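Local structure of uncharacterized protein (Thermus thermophilus HB8, 4WVB) at residues A[164-169]-A[348-353]. The protein probably hydrolyses mannosylglycerate, a solute made under osmotic stress, to mannose and glycerate, and probably also splits glucosylglycerate into glucose and glycerate. Numbering follows the deposited sequence.
Sequences MDNSPA and RYWRGP. With GLC (alpha-D-glucopyranose), chain F.
With CG of W350 anti to its carbonyl carbon (chi1 -66°), the indole is laid against M164, whose own chain runs extended beyond CG across the six-membered ring. The two loops, each folded into a beta turn (type I from M164 to S167, type II' from R348 to R351), line the sugar site of this GH63 glycosidase. M164 CA sits almost exactly on the normal of the W350 five-membered ring, 3.4 Å from its centroid, a CH-pi contact, and SD makes an oblique Met-aromatic contact with the six-membered ring. W350 NE1 donates to O2 of the bound glucose (2.9 Å, N-H...O angle 167°), with the indole also stacked on W355. Replacing W350 by an alanine is likely to leave the sugar O2 without this donor and M164 CA and CG without the indole face they lie on. D165, the probable proton donor, accepts a hydrogen bond from glucose O1 at OD2 (2.8 Å). The Y349 hydroxyl is also bonded to OD2, although its modelled place is less sure; the Y349 side chain also touches E393, the probable proton acceptor. N166 ties the turns together: OD1 takes the backbone N of W350 on an in-plane lone pair (3.0 Å), while ND2 gives a weak bond to R348 O and a shorter one to a water shared with R348 NH2. E345 is salt-bridged to both R348 and R351. R351, also paired with D171, covers the far end, where P168 CG lies 3.8 Å above the centre of its guanidinium and R351 NH1 donates to N166 O (3.0 Å), 29° from that carbonyl's plane.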
ATOM      1  N   MET A 164     -19.661 -18.608  -8.938  1.00 18.08           N
ATOM      2  CA  MET A 164     -19.528 -18.554 -10.404  1.00 17.71           C
ATOM      3  C   MET A 164     -19.367 -19.992 -10.886  1.00 18.72           C
ATOM      4  O   MET A 164     -18.310 -20.409 -11.357  1.00 18.18           O
ATOM      5  CB  MET A 164     -18.370 -17.656 -10.801  1.00 18.36           C
ATOM      6  CG  MET A 164     -18.532 -16.250 -10.243  1.00 19.11           C
ATOM      7  SD  MET A 164     -17.237 -15.146 -10.766  1.00 20.22           S
ATOM      8  CE  MET A 164     -17.556 -13.668  -9.803  1.00 21.45           C
ATOM      9  N   ASP A 165     -20.469 -20.725 -10.732  1.00 20.15           N
ATOM     10  CA  ASP A 165     -20.440 -22.195 -10.617  1.00 21.10           C
ATOM     11  C   ASP A 165     -19.647 -22.851 -11.732  1.00 21.31           C
ATOM     12  O   ASP A 165     -18.822 -23.719 -11.473  1.00 21.76           O
ATOM     13  CB  ASP A 165     -21.866 -22.791 -10.638  1.00 22.09           C
ATOM     14  CG  ASP A 165     -22.790 -22.201  -9.587  1.00 23.89           C
ATOM     15  OD1 ASP A 165     -22.443 -21.216  -8.883  1.00 23.57           O
ATOM     16  OD2 ASP A 165     -23.908 -22.740  -9.467  1.00 26.88           O
ATOM     17  N   ASN A 166     -19.946 -22.473 -12.976  1.00 21.60           N
ATOM     18  CA  ASN A 166     -19.316 -23.063 -14.160  1.00 22.43           C
ATOM     19  C   ASN A 166     -18.337 -22.131 -14.853  1.00 22.08           C
ATOM     20  O   ASN A 166     -18.115 -22.227 -16.064  1.00 20.79           O
ATOM     21  CB  ASN A 166     -20.388 -23.563 -15.156  1.00 22.39           C
ATOM     22  CG  ASN A 166     -21.098 -22.440 -15.871  1.00 23.11           C
ATOM     23  OD1 ASN A 166     -21.102 -21.292 -15.414  1.00 24.63           O
ATOM     24  ND2 ASN A 166     -21.739 -22.770 -16.988  1.00 25.11           N
ATOM     25  N   SER A 167     -17.694 -21.248 -14.088  1.00 19.29           N
ATOM     26  CA  SER A 167     -16.641 -20.403 -14.673  1.00 19.53           C
ATOM     27  C   SER A 167     -15.634 -21.276 -15.416  1.00 20.18           C
ATOM     28  O   SER A 167     -15.218 -22.317 -14.886  1.00 21.12           O
ATOM     29  CB  SER A 167     -15.898 -19.600 -13.598  1.00 19.62           C
ATOM     30  OG  SER A 167     -14.857 -18.829 -14.188  1.00 19.63           O
ATOM     31  N   PRO A 168     -15.230 -20.866 -16.637  1.00 19.79           N
ATOM     32  CA  PRO A 168     -14.249 -21.680 -17.344  1.00 20.21           C
ATOM     33  C   PRO A 168     -12.927 -21.798 -16.577  1.00 20.22           C
ATOM     34  O   PRO A 168     -12.132 -22.730 -16.822  1.00 20.65           O
ATOM     35  CB  PRO A 168     -14.074 -20.935 -18.681  1.00 20.56           C
ATOM     36  CG  PRO A 168     -15.383 -20.211 -18.870  1.00 20.34           C
ATOM     37  CD  PRO A 168     -15.756 -19.775 -17.476  1.00 20.34           C
ATOM     38  N   ALA A 169     -12.701 -20.902 -15.610  1.00 18.99           N
ATOM     39  CA  ALA A 169     -11.518 -21.041 -14.766  1.00 18.49           C
ATOM     40  C   ALA A 169     -11.502 -22.370 -14.028  1.00 19.22           C
ATOM     41  O   ALA A 169     -10.417 -22.874 -13.727  1.00 21.11           O
ATOM     42  CB  ALA A 169     -11.379 -19.886 -13.774  1.00 18.51           C
ATOM     43  N   ARG A 348     -24.227 -18.989 -21.762  1.00 36.60           N
ATOM     44  CA  ARG A 348     -24.107 -20.112 -20.805  1.00 34.88           C
ATOM     45  C   ARG A 348     -23.641 -19.771 -19.363  1.00 34.28           C
ATOM     46  O   ARG A 348     -22.539 -20.126 -18.960  1.00 32.13           O
ATOM     47  CB  ARG A 348     -23.212 -21.180 -21.423  1.00 38.34           C
ATOM     48  CG  ARG A 348     -23.423 -22.571 -20.845  1.00 45.26           C
ATOM     49  CD  ARG A 348     -22.628 -23.622 -21.609  1.00 47.75           C
ATOM     50  NE  ARG A 348     -21.939 -24.533 -20.693  1.00 54.46           N
ATOM     51  CZ  ARG A 348     -20.850 -25.250 -20.983  1.00 57.94           C
ATOM     52  NH1 ARG A 348     -20.272 -25.197 -22.183  1.00 57.10           N
ATOM     53  NH2 ARG A 348     -20.318 -26.032 -20.049  1.00 60.36           N
ATOM     54  N   TYR A 349     -24.492 -19.100 -18.591  1.00 30.09           N
ATOM     55  CA  TYR A 349     -24.267 -18.920 -17.155  1.00 29.24           C
ATOM     56  C   TYR A 349     -22.999 -18.045 -16.908  1.00 24.85           C
ATOM     57  O   TYR A 349     -23.005 -16.864 -17.270  1.00 22.68           O
ATOM     58  CB  TYR A 349     -24.235 -20.332 -16.538  1.00 34.53           C
ATOM     59  CG  TYR A 349     -24.641 -20.519 -15.116  1.00 39.59           C
ATOM     60  CD1 TYR A 349     -25.570 -19.691 -14.482  1.00 42.08           C
ATOM     61  CD2 TYR A 349     -24.119 -21.603 -14.394  1.00 42.15           C
ATOM     62  CE1 TYR A 349     -25.902 -19.906 -13.151  1.00 43.65           C
ATOM     63  CE2 TYR A 349     -24.465 -21.833 -13.089  1.00 41.70           C
ATOM     64  CZ  TYR A 349     -25.347 -20.989 -12.473  1.00 43.25           C
ATOM     65  OH  TYR A 349     -25.650 -21.263 -11.167  1.00 50.09           O
ATOM     66  N   TRP A 350     -21.912 -18.596 -16.341  1.00 22.11           N
ATOM     67  CA  TRP A 350     -20.694 -17.816 -16.071  1.00 22.65           C
ATOM     68  C   TRP A 350     -19.611 -17.975 -17.157  1.00 22.54           C
ATOM     69  O   TRP A 350     -18.430 -17.682 -16.938  1.00 23.33           O
ATOM     70  CB  TRP A 350     -20.126 -18.186 -14.690  1.00 21.76           C
ATOM     71  CG  TRP A 350     -21.028 -17.788 -13.577  1.00 20.89           C
ATOM     72  CD1 TRP A 350     -21.973 -18.563 -12.968  1.00 20.18           C
ATOM     73  CD2 TRP A 350     -21.092 -16.507 -12.951  1.00 19.59           C
ATOM     74  NE1 TRP A 350     -22.619 -17.838 -12.000  1.00 20.40           N
ATOM     75  CE2 TRP A 350     -22.077 -16.577 -11.957  1.00 19.38           C
ATOM     76  CE3 TRP A 350     -20.392 -15.307 -13.122  1.00 20.72           C
ATOM     77  CZ2 TRP A 350     -22.385 -15.495 -11.133  1.00 19.29           C
ATOM     78  CZ3 TRP A 350     -20.706 -14.229 -12.309  1.00 19.43           C
ATOM     79  CH2 TRP A 350     -21.684 -14.329 -11.326  1.00 18.86           C
ATOM     80  N   ARG A 351     -20.007 -18.395 -18.357  1.00 23.30           N
ATOM     81  CA  ARG A 351     -19.049 -18.655 -19.416  1.00 21.93           C
ATOM     82  C   ARG A 351     -19.128 -17.610 -20.538  1.00 23.10           C
ATOM     83  O   ARG A 351     -18.862 -17.922 -21.681  1.00 24.82           O
ATOM     84  CB  ARG A 351     -19.276 -20.069 -19.965  1.00 22.14           C
ATOM     85  CG  ARG A 351     -19.091 -21.149 -18.891  1.00 22.88           C
ATOM     86  CD  ARG A 351     -19.238 -22.554 -19.435  1.00 23.56           C
ATOM     87  NE  ARG A 351     -18.055 -23.003 -20.150  1.00 23.00           N
ATOM     88  CZ  ARG A 351     -17.002 -23.589 -19.603  1.00 24.52           C
ATOM     89  NH1 ARG A 351     -16.941 -23.774 -18.288  1.00 24.29           N
ATOM     90  NH2 ARG A 351     -15.983 -23.974 -20.375  1.00 24.04           N
ATOM     91  N   GLY A 352     -19.459 -16.366 -20.207  1.00 22.00           N
ATOM     92  CA  GLY A 352     -19.626 -15.317 -21.238  1.00 21.61           C
ATOM     93  C   GLY A 352     -20.666 -14.265 -20.875  1.00 20.87           C
ATOM     94  O   GLY A 352     -20.408 -13.093 -21.033  1.00 20.27           O
ATOM     95  N   PRO A 353     -21.845 -14.684 -20.389  1.00 20.64           N
ATOM     96  CA  PRO A 353     -22.912 -13.722 -20.107  1.00 20.73           C
ATOM     97  C   PRO A 353     -22.595 -12.622 -19.095  1.00 21.79           C
ATOM     98  O   PRO A 353     -21.702 -12.775 -18.250  1.00 21.25           O
ATOM     99  CB  PRO A 353     -24.048 -14.601 -19.592  1.00 20.13           C
ATOM    100  CG  PRO A 353     -23.844 -15.877 -20.316  1.00 20.98           C
ATOM    101  CD  PRO A 353     -22.358 -16.063 -20.367  1.00 20.76           C
TER
HETATM  102  C1  GLC F 504     -26.561 -19.815  -9.030  1.00 32.68           C
HETATM  103  C2  GLC F 504     -25.570 -18.635  -9.184  1.00 31.24           C
HETATM  104  C3  GLC F 504     -25.071 -18.229  -7.795  1.00 29.46           C
HETATM  105  C4  GLC F 504     -26.264 -17.804  -6.936  1.00 30.92           C
HETATM  106  C5  GLC F 504     -27.300 -18.949  -6.897  1.00 33.29           C
HETATM  107  C6  GLC F 504     -28.614 -18.526  -6.253  1.00 33.53           C
HETATM  108  O1  GLC F 504     -25.880 -20.958  -8.454  1.00 36.73           O
HETATM  109  O2  GLC F 504     -24.473 -18.981 -10.038  1.00 29.23           O
HETATM  110  O3  GLC F 504     -24.153 -17.160  -7.930  1.00 29.87           O
HETATM  111  O4  GLC F 504     -25.787 -17.376  -5.630  1.00 25.73           O
HETATM  112  O5  GLC F 504     -27.674 -19.431  -8.200  1.00 32.48           O
HETATM  113  O6  GLC F 504     -29.284 -17.625  -7.109  1.00 30.30           O
HETATM  114  O   HOH W   1     -21.705 -25.325 -17.884  1.00 43.80           O
HETATM  115  O   HOH W   2     -16.446 -16.928 -15.194  1.00 19.30           O